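DUF3194 domain-containing protein (Thermococcus onnurineus, PDB 3UEB) is of unknown function, belongs to the UPF0440 family and forms a two-chain assembly of alpha-plus-beta subunits. Local coordinates at residues A[23-35]-A[52-66]. Residues are numbered along the deposited sequence; the frame is centred on the assembly and turned at random.
Sequences LIEIGELAQETII and VTMRINREETLDLEI
Q31 makes the one hydrogen bond between helix 23-35 and the hairpin 52-66. Its NE2 donates a hydrogen bond to V52 O at 2.9 Å, with a nearly straight N-H...O angle of 165°. The oxygen lies in the amide plane of Q31, but the nitrogen stands above the carbonyl plane of V52. Q31 OE1 is held by Q31 NE2 of the second subunit, so both ends of this buried amide are engaged. With CG anti to the backbone N (chi1 177°), the Q31 chain crosses V52, and CG presses on V52 CG1 at 3.2 Å.

M54 packs against the helix backbone. SD sits 3.7 Å from G27 C. The bend at chi3 carries CE to E28, 3.5 Å from its CA, and on to Q31 OE1. G27 has no side chain, and L64 CD2 comes to 3.6 Å from its CA.

The helix runs along one face of an antiparallel sheet of order 6-14, 63-71, 49-56, nearly antiparallel to strand 52-56 (168°) and roughly parallel to strand 63-66. Strand 52-56 pairs with a strand of the second subunit, so the sheet runs on through the dimer.

Apolar contacts line both ends. I34 CD1 meets I66 CG2 at 3.8 Å, and I35 CG1 meets V52 CG2. At the other end, L23 CD2 and I24 CD1 both touch I56 CG2.

L23 also covers a salt bridge. R58 grips D63 side-on, NE to OD2 and NH2 to OD1, each 2.9 Å. L23 CD1 lies 3.8 Å from R58 NH2. L18 O accepts from R58 NH1, and L15 N donates to D63 OD1.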
loop_
_atom_site.group_PDB
_atom_site.type_symbol
_atom_site.label_atom_id
_atom_site.label_comp_id
_atom_site.label_asym_id
_atom_site.label_seq_id
_atom_site.Cartn_x
_atom_site.Cartn_y
_atom_site.Cartn_z
ATOM N N LEU A 23 -6.522 11.717 -4.507
ATOM C CA LEU A 23 -6.856 10.323 -4.749
ATOM C C LEU A 23 -5.768 9.443 -4.127
ATOM O O LEU A 23 -6.060 8.404 -3.528
ATOM C CB LEU A 23 -6.945 10.075 -6.255
ATOM C CG LEU A 23 -7.953 9.049 -6.765
ATOM C CD1 LEU A 23 -9.358 9.395 -6.255
ATOM C CD2 LEU A 23 -7.930 9.058 -8.283
ATOM N N ILE A 24 -4.516 9.863 -4.283
ATOM C CA ILE A 24 -3.374 9.138 -3.723
ATOM C C ILE A 24 -3.495 9.146 -2.200
ATOM O O ILE A 24 -3.345 8.114 -1.544
ATOM C CB ILE A 24 -2.018 9.806 -4.133
ATOM C CG1 ILE A 24 -1.581 9.314 -5.514
ATOM C CG2 ILE A 24 -0.931 9.505 -3.107
ATOM C CD1 ILE A 24 -2.490 9.742 -6.638
ATOM N N GLU A 25 -3.770 10.323 -1.651
ATOM C CA GLU A 25 -3.922 10.490 -0.212
ATOM C C GLU A 25 -5.009 9.558 0.340
ATOM O O GLU A 25 -4.824 8.912 1.373
ATOM C CB GLU A 25 -4.292 11.940 0.097
ATOM C CG GLU A 25 -4.268 12.301 1.566
ATOM C CD GLU A 25 -4.967 13.621 1.834
ATOM O OE1 GLU A 25 -4.786 14.570 1.039
ATOM O OE2 GLU A 25 -5.699 13.712 2.841
ATOM N N ILE A 26 -6.147 9.502 -0.347
ATOM C CA ILE A 26 -7.247 8.656 0.093
ATOM C C ILE A 26 -6.898 7.183 -0.083
ATOM O O ILE A 26 -7.226 6.355 0.764
ATOM C CB ILE A 26 -8.545 8.973 -0.686
ATOM C CG1 ILE A 26 -9.024 10.382 -0.328
ATOM C CG2 ILE A 26 -9.624 7.936 -0.358
ATOM C CD1 ILE A 26 -9.353 10.563 1.144
ATOM N N GLY A 27 -6.229 6.863 -1.184
ATOM C CA GLY A 27 -5.827 5.493 -1.428
ATOM C C GLY A 27 -4.951 5.037 -0.277
ATOM O O GLY A 27 -5.101 3.922 0.228
ATOM N N GLU A 28 -4.035 5.907 0.145
ATOM C CA GLU A 28 -3.139 5.595 1.250
ATOM C C GLU A 28 -3.919 5.478 2.561
ATOM O O GLU A 28 -3.675 4.574 3.360
ATOM C CB GLU A 28 -2.064 6.678 1.383
ATOM C CG GLU A 28 -1.047 6.696 0.257
ATOM C CD GLU A 28 -0.066 7.857 0.368
ATOM O OE1 GLU A 28 0.863 7.933 -0.460
ATOM O OE2 GLU A 28 -0.226 8.695 1.278
ATOM N N LEU A 29 -4.856 6.394 2.782
ATOM C CA LEU A 29 -5.657 6.369 4.005
ATOM C C LEU A 29 -6.432 5.052 4.102
ATOM O O LEU A 29 -6.483 4.412 5.160
ATOM C CB LEU A 29 -6.631 7.550 4.021
ATOM C CG LEU A 29 -7.543 7.688 5.247
ATOM C CD1 LEU A 29 -6.699 7.747 6.526
ATOM C CD2 LEU A 29 -8.398 8.951 5.117
ATOM N N ALA A 30 -7.016 4.648 2.982
ATOM C CA ALA A 30 -7.801 3.422 2.905
ATOM C C ALA A 30 -6.959 2.190 3.208
ATOM O O ALA A 30 -7.262 1.432 4.128
ATOM C CB ALA A 30 -8.417 3.295 1.516
ATOM N N GLN A 31 -5.898 2.007 2.425
ATOM C CA GLN A 31 -5.002 0.868 2.573
ATOM C C GLN A 31 -4.427 0.731 3.975
ATOM O O GLN A 31 -4.417 -0.359 4.551
ATOM C CB GLN A 31 -3.846 0.973 1.581
ATOM C CG GLN A 31 -2.832 -0.159 1.720
ATOM C CD GLN A 31 -1.429 0.274 1.364
ATOM O OE1 GLN A 31 -1.000 1.366 1.727
ATOM N NE2 GLN A 31 -0.696 -0.592 0.670
ATOM N N GLU A 32 -3.945 1.841 4.518
ATOM C CA GLU A 32 -3.343 1.842 5.841
ATOM C C GLU A 32 -4.366 1.676 6.960
ATOM O O GLU A 32 -4.046 1.155 8.026
ATOM C CB GLU A 32 -2.501 3.114 6.004
ATOM C CG GLU A 32 -1.456 3.212 4.884
ATOM C CD GLU A 32 -0.618 4.475 4.923
ATOM O OE1 GLU A 32 -0.970 5.404 5.684
ATOM O OE2 GLU A 32 0.391 4.530 4.175
ATOM N N THR A 33 -5.599 2.111 6.727
ATOM C CA THR A 33 -6.634 1.924 7.736
ATOM C C THR A 33 -6.835 0.409 7.842
ATOM O O THR A 33 -6.991 -0.137 8.928
ATOM C CB THR A 33 -7.973 2.587 7.314
ATOM O OG1 THR A 33 -7.818 4.017 7.311
ATOM C CG2 THR A 33 -9.097 2.197 8.275
ATOM N N ILE A 34 -6.817 -0.264 6.699
ATOM C CA ILE A 34 -7.002 -1.709 6.660
ATOM C C ILE A 34 -5.831 -2.448 7.313
ATOM O O ILE A 34 -6.039 -3.420 8.041
ATOM C CB ILE A 34 -7.192 -2.191 5.207
ATOM C CG1 ILE A 34 -8.502 -1.617 4.653
ATOM C CG2 ILE A 34 -7.203 -3.717 5.153
ATOM C CD1 ILE A 34 -8.765 -1.924 3.188
ATOM N N ILE A 35 -4.607 -1.985 7.061
ATOM C CA ILE A 35 -3.417 -2.610 7.645
ATOM C C ILE A 35 -3.451 -2.429 9.162
ATOM O O ILE A 35 -3.223 -3.373 9.925
ATOM C CB ILE A 35 -2.111 -1.971 7.104
ATOM C CG1 ILE A 35 -2.011 -2.183 5.598
ATOM C CG2 ILE A 35 -0.891 -2.581 7.796
ATOM C CD1 ILE A 35 -0.908 -1.361 4.944
ATOM N N VAL A 52 -1.927 -5.745 1.085
ATOM C CA VAL A 52 -2.917 -4.740 0.786
ATOM C C VAL A 52 -2.414 -3.884 -0.371
ATOM O O VAL A 52 -1.356 -3.250 -0.300
ATOM C CB VAL A 52 -3.202 -3.876 2.015
ATOM C CG1 VAL A 52 -4.396 -2.977 1.739
ATOM C CG2 VAL A 52 -3.485 -4.781 3.223
ATOM N N THR A 53 -3.192 -3.887 -1.443
ATOM C CA THR A 53 -2.858 -3.170 -2.656
ATOM C C THR A 53 -3.739 -1.961 -2.901
ATOM O O THR A 53 -4.940 -2.012 -2.662
ATOM C CB THR A 53 -3.028 -4.091 -3.877
ATOM O OG1 THR A 53 -2.270 -5.289 -3.684
ATOM C CG2 THR A 53 -2.565 -3.389 -5.151
ATOM N N MET A 54 -3.138 -0.873 -3.368
ATOM C CA MET A 54 -3.913 0.303 -3.737
ATOM C C MET A 54 -3.571 0.537 -5.204
ATOM O O MET A 54 -2.398 0.490 -5.598
ATOM C CB MET A 54 -3.557 1.540 -2.896
ATOM C CG MET A 54 -2.318 2.319 -3.330
ATOM S SD MET A 54 -2.181 3.882 -2.446
ATOM C CE MET A 54 -1.548 3.277 -0.913
ATOM N N ARG A 55 -4.601 0.750 -6.013
ATOM C CA ARG A 55 -4.420 0.996 -7.434
ATOM C C ARG A 55 -5.118 2.301 -7.808
ATOM O O ARG A 55 -6.328 2.433 -7.632
ATOM C CB ARG A 55 -5.013 -0.156 -8.254
ATOM C CG ARG A 55 -4.956 0.075 -9.762
ATOM C CD ARG A 55 -5.766 -0.962 -10.539
ATOM N NE ARG A 55 -5.691 -0.742 -11.983
ATOM C CZ ARG A 55 -6.441 -1.376 -12.884
ATOM N NH1 ARG A 55 -6.296 -1.111 -14.178
ATOM N NH2 ARG A 55 -7.341 -2.272 -12.493
ATOM N N ILE A 56 -4.356 3.267 -8.311
ATOM C CA ILE A 56 -4.935 4.545 -8.713
ATOM C C ILE A 56 -4.890 4.657 -10.233
ATOM O O ILE A 56 -3.823 4.603 -10.848
ATOM C CB ILE A 56 -4.186 5.749 -8.073
ATOM C CG1 ILE A 56 -4.560 5.886 -6.589
ATOM C CG2 ILE A 56 -4.558 7.043 -8.792
ATOM C CD1 ILE A 56 -3.989 4.816 -5.689
ATOM N N ASN A 57 -6.062 4.803 -10.837
ATOM C CA ASN A 57 -6.161 4.906 -12.284
ATOM C C ASN A 57 -7.497 5.551 -12.640
ATOM O O ASN A 57 -8.489 4.860 -12.886
ATOM C CB ASN A 57 -6.071 3.510 -12.908
ATOM C CG ASN A 57 -5.980 3.550 -14.420
ATOM O OD1 ASN A 57 -6.510 4.464 -15.066
ATOM N ND2 ASN A 57 -5.319 2.549 -14.999
ATOM N N ARG A 58 -7.518 6.878 -12.670
ATOM C CA ARG A 58 -8.734 7.616 -12.983
ATOM C C ARG A 58 -9.270 7.415 -14.403
ATOM O O ARG A 58 -10.474 7.481 -14.630
ATOM C CB ARG A 58 -8.514 9.110 -12.727
ATOM C CG ARG A 58 -9.647 9.992 -13.245
ATOM C CD ARG A 58 -9.783 11.269 -12.424
ATOM N NE ARG A 58 -10.271 10.998 -11.073
ATOM C CZ ARG A 58 -10.354 11.915 -10.114
ATOM N NH1 ARG A 58 -9.974 13.166 -10.354
ATOM N NH2 ARG A 58 -10.833 11.591 -8.919
ATOM N N GLU A 59 -8.391 7.154 -15.361
ATOM C CA GLU A 59 -8.848 6.986 -16.732
ATOM C C GLU A 59 -9.401 5.627 -17.142
ATOM O O GLU A 59 -10.138 5.541 -18.122
ATOM C CB GLU A 59 -7.747 7.405 -17.700
ATOM C CG GLU A 59 -7.588 8.918 -17.773
ATOM C CD GLU A 59 -7.455 9.418 -19.192
ATOM O OE1 GLU A 59 -6.399 9.164 -19.807
ATOM O OE2 GLU A 59 -8.410 10.057 -19.694
ATOM N N GLU A 60 -9.079 4.568 -16.401
ATOM C CA GLU A 60 -9.577 3.242 -16.766
ATOM C C GLU A 60 -10.389 2.529 -15.683
ATOM O O GLU A 60 -10.893 1.431 -15.911
ATOM C CB GLU A 60 -8.405 2.350 -17.200
ATOM C CG GLU A 60 -7.633 2.868 -18.416
ATOM C CD GLU A 60 -6.332 2.108 -18.658
ATOM O OE1 GLU A 60 -5.435 2.154 -17.786
ATOM O OE2 GLU A 60 -6.200 1.462 -19.719
ATOM N N THR A 61 -10.521 3.140 -14.509
ATOM C CA THR A 61 -11.291 2.526 -13.422
ATOM C C THR A 61 -12.177 3.579 -12.756
ATOM O O THR A 61 -12.222 4.729 -13.196
ATOM C CB THR A 61 -10.363 1.911 -12.317
ATOM O OG1 THR A 61 -9.793 2.954 -11.517
ATOM C CG2 THR A 61 -9.241 1.110 -12.939
ATOM N N LEU A 62 -12.878 3.186 -11.700
ATOM C CA LEU A 62 -13.721 4.124 -10.977
ATOM C C LEU A 62 -12.834 5.217 -10.383
ATOM O O LEU A 62 -13.285 6.337 -10.164
ATOM C CB LEU A 62 -14.486 3.405 -9.861
ATOM C CG LEU A 62 -15.945 3.042 -10.166
ATOM C CD1 LEU A 62 -16.019 2.137 -11.386
ATOM C CD2 LEU A 62 -16.559 2.359 -8.951
ATOM N N ASP A 63 -11.571 4.868 -10.135
ATOM C CA ASP A 63 -10.563 5.776 -9.582
ATOM C C ASP A 63 -9.596 5.021 -8.694
ATOM O O ASP A 63 -8.391 4.978 -8.957
ATOM C CB ASP A 63 -11.193 6.892 -8.739
ATOM C CG ASP A 63 -11.535 8.123 -9.558
ATOM O OD1 ASP A 63 -12.234 9.008 -9.019
ATOM O OD2 ASP A 63 -11.098 8.203 -10.728
ATOM N N LEU A 64 -10.138 4.435 -7.633
ATOM C CA LEU A 64 -9.334 3.707 -6.680
ATOM C C LEU A 64 -9.807 2.279 -6.511
ATOM O O LEU A 64 -11.008 2.000 -6.479
ATOM C CB LEU A 64 -9.363 4.428 -5.328
ATOM C CG LEU A 64 -8.669 3.762 -4.134
ATOM C CD1 LEU A 64 -7.154 3.648 -4.377
ATOM C CD2 LEU A 64 -8.942 4.593 -2.894
ATOM N N GLU A 65 -8.848 1.371 -6.422
ATOM C CA GLU A 65 -9.151 -0.028 -6.220
ATOM C C GLU A 65 -8.269 -0.491 -5.080
ATOM O O GLU A 65 -7.082 -0.172 -5.026
ATOM C CB GLU A 65 -8.889 -0.843 -7.491
ATOM C CG GLU A 65 -9.778 -0.422 -8.664
ATOM C CD GLU A 65 -9.895 -1.484 -9.750
ATOM O OE1 GLU A 65 -10.652 -1.262 -10.723
ATOM O OE2 GLU A 65 -9.236 -2.542 -9.634
ATOM N N ILE A 66 -8.867 -1.212 -4.141
ATOM C CA ILE A 66 -8.126 -1.709 -2.993
ATOM C C ILE A 66 -8.291 -3.211 -2.942
ATOM O O ILE A 66 -9.405 -3.723 -3.009
ATOM C CB ILE A 66 -8.657 -1.123 -1.680
ATOM C CG1 ILE A 66 -8.410 0.385 -1.635
ATOM C CG2 ILE A 66 -8.009 -1.827 -0.504
ATOM C CD1 ILE A 66 -6.943 0.775 -1.649
#